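Local coordinates for leucine aminopeptidase 1 (Caenorhabditis elegans, PDB 2HC9), which removes N-terminal amino acids, preferably leucine, from peptides as a two-zinc M17 aminopeptidase and probably acts as a digestive enzyme, at residues A[88-102]-A[118-132]. The protein carries 1 engineered substitution. Residues are numbered along the deposited sequence; the frame is centred on the assembly and turned at random. Where two conformers were deposited one is given.
With SO4 (sulfate ion), chain E.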
# COMPACT_ATOMS: atom_id res chain seq x y z
N THR A 88 -9.38 -39.75 -13.31
CA THR A 88 -10.78 -39.56 -13.75
C THR A 88 -10.95 -38.32 -14.61
O THR A 88 -11.91 -38.22 -15.37
CB THR A 88 -11.74 -39.42 -12.55
OG1 THR A 88 -11.55 -38.15 -11.94
CG2 THR A 88 -11.53 -40.52 -11.51
N ASN A 89 -10.04 -37.34 -14.45
CA ASN A 89 -10.18 -36.02 -15.13
C ASN A 89 -11.55 -35.37 -14.87
O ASN A 89 -12.10 -34.66 -15.72
CB ASN A 89 -9.93 -36.14 -16.64
CG ASN A 89 -8.46 -36.28 -16.98
OD1 ASN A 89 -8.09 -37.13 -17.80
ND2 ASN A 89 -7.63 -35.48 -16.35
N ALA A 90 -12.12 -35.61 -13.69
CA ALA A 90 -13.50 -35.18 -13.43
C ALA A 90 -13.63 -33.68 -13.49
O ALA A 90 -14.66 -33.18 -13.93
CB ALA A 90 -13.99 -35.72 -12.10
N HIS A 91 -12.58 -32.94 -13.10
CA HIS A 91 -12.62 -31.47 -13.23
C HIS A 91 -12.92 -30.96 -14.63
O HIS A 91 -13.51 -29.89 -14.76
CB HIS A 91 -11.36 -30.82 -12.67
CG HIS A 91 -11.11 -31.18 -11.25
ND1 HIS A 91 -10.57 -32.39 -10.89
CD2 HIS A 91 -11.40 -30.53 -10.10
CE1 HIS A 91 -10.49 -32.46 -9.58
NE2 HIS A 91 -10.99 -31.35 -9.07
N SER A 92 -12.51 -31.72 -15.65
CA SER A 92 -12.78 -31.36 -17.05
C SER A 92 -14.27 -31.33 -17.35
O SER A 92 -14.74 -30.52 -18.14
CB SER A 92 -12.09 -32.33 -18.02
OG SER A 92 -10.68 -32.27 -17.92
N ILE A 93 -15.02 -32.26 -16.74
CA ILE A 93 -16.50 -32.24 -16.89
C ILE A 93 -17.06 -30.94 -16.32
O ILE A 93 -17.78 -30.22 -16.99
CB ILE A 93 -17.18 -33.43 -16.19
CG1 ILE A 93 -16.73 -34.74 -16.86
CG2 ILE A 93 -18.73 -33.26 -16.22
CD1 ILE A 93 -17.16 -35.98 -16.09
N TYR A 94 -16.67 -30.62 -15.09
CA TYR A 94 -17.14 -29.37 -14.50
C TYR A 94 -16.78 -28.16 -15.35
O TYR A 94 -17.63 -27.30 -15.59
CB TYR A 94 -16.56 -29.20 -13.10
CG TYR A 94 -17.13 -28.01 -12.35
CD1 TYR A 94 -18.29 -28.14 -11.59
CD2 TYR A 94 -16.51 -26.76 -12.40
CE1 TYR A 94 -18.80 -27.06 -10.85
CE2 TYR A 94 -17.03 -25.65 -11.69
CZ TYR A 94 -18.16 -25.81 -10.91
OH TYR A 94 -18.67 -24.74 -10.19
N LYS A 95 -15.54 -28.10 -15.83
CA LYS A 95 -15.10 -26.96 -16.65
C LYS A 95 -15.98 -26.73 -17.89
O LYS A 95 -16.30 -25.59 -18.26
CB LYS A 95 -13.64 -27.17 -17.09
CG LYS A 95 -13.09 -26.03 -17.93
CD LYS A 95 -11.66 -26.24 -18.36
CE LYS A 95 -11.55 -27.37 -19.38
NZ LYS A 95 -10.88 -28.55 -18.75
N GLU A 96 -16.35 -27.83 -18.56
CA GLU A 96 -17.12 -27.75 -19.80
C GLU A 96 -18.62 -27.58 -19.55
O GLU A 96 -19.32 -26.96 -20.34
CB GLU A 96 -16.90 -29.02 -20.65
CG GLU A 96 -15.44 -29.23 -21.12
CD GLU A 96 -14.84 -28.07 -21.93
OE1 GLU A 96 -15.57 -27.18 -22.40
OE2 GLU A 96 -13.60 -28.08 -22.12
N LEU A 97 -19.09 -28.13 -18.44
CA LEU A 97 -20.53 -28.17 -18.16
C LEU A 97 -21.02 -26.91 -17.43
O LEU A 97 -22.10 -26.40 -17.70
CB LEU A 97 -20.88 -29.43 -17.37
CG LEU A 97 -22.35 -29.65 -16.92
CD1 LEU A 97 -23.33 -29.66 -18.11
CD2 LEU A 97 -22.49 -30.92 -16.07
N LYS A 98 -20.23 -26.42 -16.47
CA LYS A 98 -20.68 -25.29 -15.64
C LYS A 98 -21.18 -24.09 -16.46
O LYS A 98 -22.17 -23.48 -16.07
CB LYS A 98 -19.59 -24.88 -14.62
CG LYS A 98 -20.00 -23.85 -13.59
CD LYS A 98 -21.11 -24.40 -12.68
CE LYS A 98 -21.65 -23.30 -11.77
NZ LYS A 98 -22.61 -22.49 -12.52
N PRO A 99 -20.53 -23.76 -17.60
CA PRO A 99 -21.05 -22.67 -18.42
C PRO A 99 -22.38 -22.89 -19.11
O PRO A 99 -23.01 -21.92 -19.55
CB PRO A 99 -19.98 -22.51 -19.52
CG PRO A 99 -18.74 -23.09 -18.92
CD PRO A 99 -19.25 -24.26 -18.16
N ILE A 100 -22.78 -24.15 -19.29
CA ILE A 100 -23.98 -24.42 -20.07
C ILE A 100 -25.23 -23.87 -19.40
O ILE A 100 -25.46 -24.09 -18.22
CB ILE A 100 -24.14 -25.91 -20.39
CG1 ILE A 100 -22.98 -26.37 -21.29
CG2 ILE A 100 -25.51 -26.18 -21.05
CD1 ILE A 100 -22.98 -27.89 -21.49
N ASN A 101 -26.03 -23.15 -20.19
CA ASN A 101 -27.37 -22.75 -19.78
C ASN A 101 -28.44 -23.47 -20.57
O ASN A 101 -28.24 -23.79 -21.74
CB ASN A 101 -27.51 -21.24 -19.91
CG ASN A 101 -26.56 -20.50 -18.98
OD1 ASN A 101 -26.32 -20.92 -17.85
ND2 ASN A 101 -25.99 -19.41 -19.48
N TYR A 102 -29.57 -23.75 -19.92
CA TYR A 102 -30.69 -24.46 -20.59
C TYR A 102 -31.77 -23.43 -20.94
O TYR A 102 -32.02 -22.49 -20.17
CB TYR A 102 -31.26 -25.56 -19.67
CG TYR A 102 -30.17 -26.44 -19.11
CD1 TYR A 102 -29.58 -27.43 -19.90
CD2 TYR A 102 -29.70 -26.27 -17.79
CE1 TYR A 102 -28.56 -28.22 -19.42
CE2 TYR A 102 -28.65 -27.08 -17.28
CZ TYR A 102 -28.10 -28.05 -18.12
OH TYR A 102 -27.08 -28.87 -17.68
N PRO A 118 -14.24 -47.09 -12.38
CA PRO A 118 -13.47 -46.23 -11.47
C PRO A 118 -13.74 -44.73 -11.62
O PRO A 118 -13.38 -43.97 -10.72
CB PRO A 118 -12.01 -46.53 -11.86
CG PRO A 118 -12.05 -47.86 -12.57
CD PRO A 118 -13.34 -47.78 -13.34
N ASP A 119 -14.34 -44.31 -12.73
CA ASP A 119 -14.63 -42.89 -12.99
C ASP A 119 -16.01 -42.45 -12.54
O ASP A 119 -16.25 -41.25 -12.44
CB ASP A 119 -14.52 -42.58 -14.48
CG ASP A 119 -13.06 -42.57 -14.98
OD1 ASP A 119 -12.13 -42.61 -14.14
OD2 ASP A 119 -12.85 -42.53 -16.20
N VAL A 120 -16.93 -43.40 -12.34
CA VAL A 120 -18.34 -43.05 -12.20
C VAL A 120 -18.59 -42.05 -11.07
O VAL A 120 -19.29 -41.05 -11.27
CB VAL A 120 -19.23 -44.30 -12.00
CG1 VAL A 120 -20.67 -43.86 -11.63
CG2 VAL A 120 -19.22 -45.16 -13.29
N LEU A 121 -18.05 -42.32 -9.88
CA LEU A 121 -18.38 -41.49 -8.72
C LEU A 121 -17.96 -40.02 -8.93
O LEU A 121 -18.73 -39.10 -8.69
CB LEU A 121 -17.73 -42.07 -7.46
CG LEU A 121 -18.10 -41.41 -6.13
CD1 LEU A 121 -18.03 -42.45 -5.03
CD2 LEU A 121 -17.17 -40.19 -5.79
N SER A 122 -16.71 -39.81 -9.35
CA SER A 122 -16.20 -38.45 -9.55
C SER A 122 -16.95 -37.73 -10.66
O SER A 122 -17.20 -36.52 -10.58
CB SER A 122 -14.70 -38.47 -9.88
OG SER A 122 -14.49 -39.16 -11.09
N HIS A 123 -17.31 -38.49 -11.72
CA HIS A 123 -18.01 -37.89 -12.86
C HIS A 123 -19.42 -37.48 -12.48
O HIS A 123 -19.86 -36.37 -12.81
CB HIS A 123 -18.04 -38.88 -14.03
CG HIS A 123 -16.72 -39.02 -14.74
ND1 HIS A 123 -16.61 -39.48 -16.03
CD2 HIS A 123 -15.47 -38.70 -14.34
CE1 HIS A 123 -15.33 -39.49 -16.39
NE2 HIS A 123 -14.62 -39.01 -15.38
N VAL A 124 -20.12 -38.36 -11.78
CA VAL A 124 -21.46 -38.02 -11.26
C VAL A 124 -21.39 -36.76 -10.36
O VAL A 124 -22.17 -35.82 -10.54
CB VAL A 124 -22.11 -39.21 -10.53
CG1 VAL A 124 -23.37 -38.76 -9.75
CG2 VAL A 124 -22.44 -40.31 -11.54
N ALA A 125 -20.43 -36.74 -9.44
CA ALA A 125 -20.32 -35.61 -8.50
C ALA A 125 -20.08 -34.32 -9.28
O ALA A 125 -20.71 -33.28 -9.00
CB ALA A 125 -19.18 -35.85 -7.53
N ALA A 126 -19.17 -34.38 -10.26
CA ALA A 126 -18.86 -33.20 -11.07
C ALA A 126 -20.11 -32.66 -11.76
O ALA A 126 -20.29 -31.43 -11.83
CB ALA A 126 -17.78 -33.51 -12.12
N ILE A 127 -20.97 -33.55 -12.28
CA ILE A 127 -22.23 -33.08 -12.92
C ILE A 127 -23.17 -32.46 -11.88
O ILE A 127 -23.75 -31.38 -12.10
CB ILE A 127 -22.95 -34.24 -13.68
CG1 ILE A 127 -22.12 -34.74 -14.87
CG2 ILE A 127 -24.36 -33.82 -14.13
CD1 ILE A 127 -22.61 -36.10 -15.45
N ALA A 128 -23.33 -33.15 -10.75
CA ALA A 128 -24.18 -32.68 -9.66
C ALA A 128 -23.81 -31.26 -9.22
O ALA A 128 -24.70 -30.44 -8.97
CB ALA A 128 -24.10 -33.64 -8.47
N ARG A 129 -22.51 -30.95 -9.16
CA ARG A 129 -22.03 -29.63 -8.65
C ARG A 129 -22.55 -28.48 -9.51
O ARG A 129 -22.58 -27.33 -9.05
CB ARG A 129 -20.47 -29.51 -8.66
CG ARG A 129 -19.67 -30.63 -7.98
CD ARG A 129 -18.13 -30.47 -8.16
NE ARG A 129 -17.37 -31.72 -7.90
CZ ARG A 129 -17.22 -32.25 -6.68
NH1 ARG A 129 -16.54 -33.39 -6.51
NH2 ARG A 129 -17.76 -31.65 -5.62
N THR A 130 -22.90 -28.75 -10.78
CA THR A 130 -23.29 -27.67 -11.69
C THR A 130 -24.77 -27.31 -11.54
O THR A 130 -25.24 -26.38 -12.18
CB THR A 130 -23.04 -28.03 -13.17
OG1 THR A 130 -23.94 -29.08 -13.57
CG2 THR A 130 -21.54 -28.41 -13.42
N PHE A 131 -25.51 -28.08 -10.73
CA PHE A 131 -26.92 -27.77 -10.46
C PHE A 131 -27.06 -26.99 -9.16
O PHE A 131 -27.30 -27.57 -8.09
CB PHE A 131 -27.81 -29.02 -10.54
CG PHE A 131 -27.97 -29.49 -11.98
CD1 PHE A 131 -28.85 -28.85 -12.83
CD2 PHE A 131 -27.13 -30.46 -12.49
CE1 PHE A 131 -28.95 -29.22 -14.17
CE2 PHE A 131 -27.22 -30.84 -13.83
CZ PHE A 131 -28.12 -30.22 -14.67
N CYS A 132 -26.80 -25.68 -9.25
CA CYS A 132 -26.68 -24.86 -8.03
C CYS A 132 -28.08 -24.63 -7.46
O CYS A 132 -28.94 -24.06 -8.13
CB CYS A 132 -26.01 -23.51 -8.37
SG CYS A 132 -24.44 -23.71 -9.22
S SO4 E . -25.01 -19.99 -11.92
O1 SO4 E . -25.25 -21.25 -12.63
O2 SO4 E . -26.19 -19.61 -11.15
O3 SO4 E . -23.83 -20.17 -11.05
O4 SO4 E . -24.75 -18.89 -12.85
O HOH W 1 -20.46 -25.55 -8.36
O HOH W 2 -24.33 -24.42 -13.78
O HOH W 3 -25.87 -27.88 -15.33
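Thr88 sits against Asp119, Ser122 and His123, whose NE2 donates to Thr88 O at 2.8 Å, nearly straight (165°) and close to the imidazole plane. The same ring lies between Asp119 CB on one face and Ile93 CD1 on the other, the latter a CH-pi contact 3.5 Å from the ring centroid. A leucine in place of His123 would probably leave Thr88 O without this donor and the loop before helix 90-97 less firmly held. Thr88 CG2 packs against Ser122 OG and Asp119 OD1, the carboxylate being paired through OD2 with Lys25, while OG1 accepts from Ala90 N in an ST turn and bonds Thr86.

At the other end Thr130 fills the angle between Tyr94 and Leu97, whose CD2 lies 3.4 Å from Thr130 OG1. This OG1, between the backbone N and carbonyl carbon (chi1 68°), donates to Ile127 O (2.7 Å) and leaves CG2 facing Tyr94 CD1 (3.7 Å). Between these ends Ala90 and Ala126 face each other, and the helix axes approach to 8.4 Å, crossing at -22°. These successive helices connect parallel strands of the alpha/beta N-terminal domain; Ile93 and Leu97 rest on strands 18-25 and 72-77, while Val120, Val124 and Ala128 pack against helix 157-178.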